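Local coordinates for protein serine protease MT3772 (PDB 3K6Y) that is the protease domain of a membrane protein, a serine endopeptidase that protects Mycobacterium tuberculosis against oxidative and acidic stress, at residues L118-E123 with L212-V217. Numbering follows the deposited sequence.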
loop_
_atom_site.group_PDB
_atom_site.type_symbol
_atom_site.label_atom_id
_atom_site.label_comp_id
_atom_site.label_asym_id
_atom_site.label_seq_id
_atom_site.Cartn_x
_atom_site.Cartn_y
_atom_site.Cartn_z
ATOM N N LEU A 118 18.422 3.030 20.663
ATOM C CA LEU A 118 17.863 3.887 21.702
ATOM C C LEU A 118 16.770 3.134 22.421
ATOM O O LEU A 118 16.149 2.259 21.833
ATOM C CB LEU A 118 17.273 5.164 21.095
ATOM C CG LEU A 118 18.275 5.977 20.269
ATOM C CD1 LEU A 118 17.589 7.201 19.719
ATOM C CD2 LEU A 118 19.495 6.379 21.087
ATOM N N VAL A 119 16.522 3.482 23.681
ATOM C CA VAL A 119 15.480 2.825 24.459
ATOM C C VAL A 119 14.272 3.732 24.518
ATOM O O VAL A 119 14.421 4.957 24.649
ATOM C CB VAL A 119 15.969 2.516 25.912
ATOM C CG1 VAL A 119 15.018 1.563 26.622
ATOM C CG2 VAL A 119 17.339 1.903 25.885
ATOM N N PHE A 120 13.090 3.131 24.399
ATOM C CA PHE A 120 11.838 3.846 24.636
ATOM C C PHE A 120 11.681 4.131 26.115
ATOM O O PHE A 120 11.921 3.253 26.963
ATOM C CB PHE A 120 10.635 3.041 24.115
ATOM C CG PHE A 120 10.524 3.055 22.623
ATOM C CD1 PHE A 120 10.842 1.918 21.879
ATOM C CD2 PHE A 120 10.111 4.216 21.952
ATOM C CE1 PHE A 120 10.776 1.919 20.500
ATOM C CE2 PHE A 120 10.033 4.221 20.559
ATOM C CZ PHE A 120 10.348 3.074 19.837
ATOM N N ALA A 121 11.303 5.361 26.434
ATOM C CA ALA A 121 11.021 5.752 27.821
ATOM C C ALA A 121 9.865 4.950 28.392
ATOM O O ALA A 121 8.859 4.746 27.723
ATOM C CB ALA A 121 10.716 7.230 27.906
ATOM N N ALA A 122 10.033 4.501 29.636
ATOM C CA ALA A 122 9.065 3.646 30.319
ATOM C C ALA A 122 7.788 4.370 30.749
ATOM O O ALA A 122 6.740 3.739 30.855
ATOM C CB ALA A 122 9.715 2.967 31.520
ATOM N N GLU A 123 7.874 5.677 31.002
ATOM C CA GLU A 123 6.710 6.456 31.455
ATOM C C GLU A 123 6.424 7.668 30.567
ATOM O O GLU A 123 7.345 8.206 29.946
ATOM C CB GLU A 123 6.885 6.917 32.910
ATOM C CG GLU A 123 6.840 5.805 33.970
ATOM C CD GLU A 123 5.570 4.950 33.927
ATOM O OE1 GLU A 123 4.447 5.510 33.883
ATOM O OE2 GLU A 123 5.699 3.704 33.945
ATOM N N LEU A 212 3.965 10.710 17.756
ATOM C CA LEU A 212 3.322 9.471 18.197
ATOM C C LEU A 212 3.953 9.041 19.493
ATOM O O LEU A 212 5.177 9.014 19.596
ATOM C CB LEU A 212 3.537 8.352 17.179
ATOM C CG LEU A 212 3.037 8.580 15.761
ATOM C CD1 LEU A 212 3.552 7.502 14.821
ATOM C CD2 LEU A 212 1.500 8.644 15.739
ATOM N N THR A 213 3.161 8.679 20.497
ATOM C CA THR A 213 3.792 8.299 21.760
ATOM C C THR A 213 4.546 6.966 21.661
ATOM O O THR A 213 4.259 6.131 20.800
ATOM C CB THR A 213 2.789 8.219 22.937
ATOM O OG1 THR A 213 1.949 7.084 22.749
ATOM C CG2 THR A 213 1.970 9.504 23.090
ATOM N N ALA A 214 5.457 6.740 22.608
ATOM C CA ALA A 214 6.105 5.442 22.696
ATOM C C ALA A 214 5.077 4.306 22.805
ATOM O O ALA A 214 5.199 3.275 22.151
ATOM C CB ALA A 214 7.088 5.407 23.879
ATOM N N GLY A 215 4.051 4.515 23.636
ATOM C CA GLY A 215 2.979 3.532 23.783
ATOM C C GLY A 215 2.235 3.269 22.482
ATOM O O GLY A 215 1.865 2.128 22.195
ATOM N N GLU A 216 2.020 4.322 21.688
ATOM C CA GLU A 216 1.304 4.186 20.435
ATOM C C GLU A 216 2.076 3.315 19.426
ATOM O O GLU A 216 1.469 2.579 18.644
ATOM C CB GLU A 216 1.053 5.579 19.838
ATOM C CG GLU A 216 0.370 5.597 18.478
ATOM C CD GLU A 216 -1.005 4.965 18.490
ATOM O OE1 GLU A 216 -1.363 4.325 17.481
ATOM O OE2 GLU A 216 -1.753 5.142 19.484
ATOM N N VAL A 217 3.404 3.432 19.425
ATOM C CA VAL A 217 4.209 2.703 18.431
ATOM C C VAL A 217 4.670 1.333 18.937
ATOM O O VAL A 217 5.163 0.520 18.156
ATOM C CB VAL A 217 5.410 3.530 17.892
ATOM C CG1 VAL A 217 4.955 4.874 17.376
ATOM C CG2 VAL A 217 6.515 3.696 18.929
#
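Phe120 and the first turn of helix 214-218 offer a compact example of how one aromatic side chain can join an interdomain linker to a secondary-structure element in a chymotrypsin-like protease. From its CB, which is directed at the helix, the side chain runs with CG anti to the carbonyl carbon (chi1 -74°), and this brings CD2, CE2 and CZ up to the turn. CD2 meets the methyl of Ala214 at 3.8 Å. One atom further, CE2 lies 3.9 Å from CG2 of Val217, and CZ at the tip approaches the same methyl at 4.0 Å. Both methyls come at the ring obliquely, and the Val217 side chain lies roughly perpendicular to that of Phe120, its CG2 set between its own backbone N and carbonyl carbon. The Phe120 side chain also touches Phe63 and Ile65 of strand 56-66 in the first barrel and Val194 of strand 194-201 in the second. Ala121 adds a looser contact, its carbonyl O 4.3 Å from CB of Ala214.

The turn that presents the two methyls begins as strand 208-213 of the second barrel ends. There Thr213 serves as N-cap, its OG1 accepting from Glu216 N at 3.0 Å, while Val217 N bonds to Thr213 O. Val217 lies near the predicted triad, its side chain about 8 Å from that of Asp104. No hydrogen bond spans the two segments: 118-123 instead bonds through its backbone to Val64 and Val194. The contact between linker and helix therefore rests on dispersion and partial burial of hydrocarbon, whereas the hydrogen bonds that fix the backbone lie within the turn and to neighbouring strands.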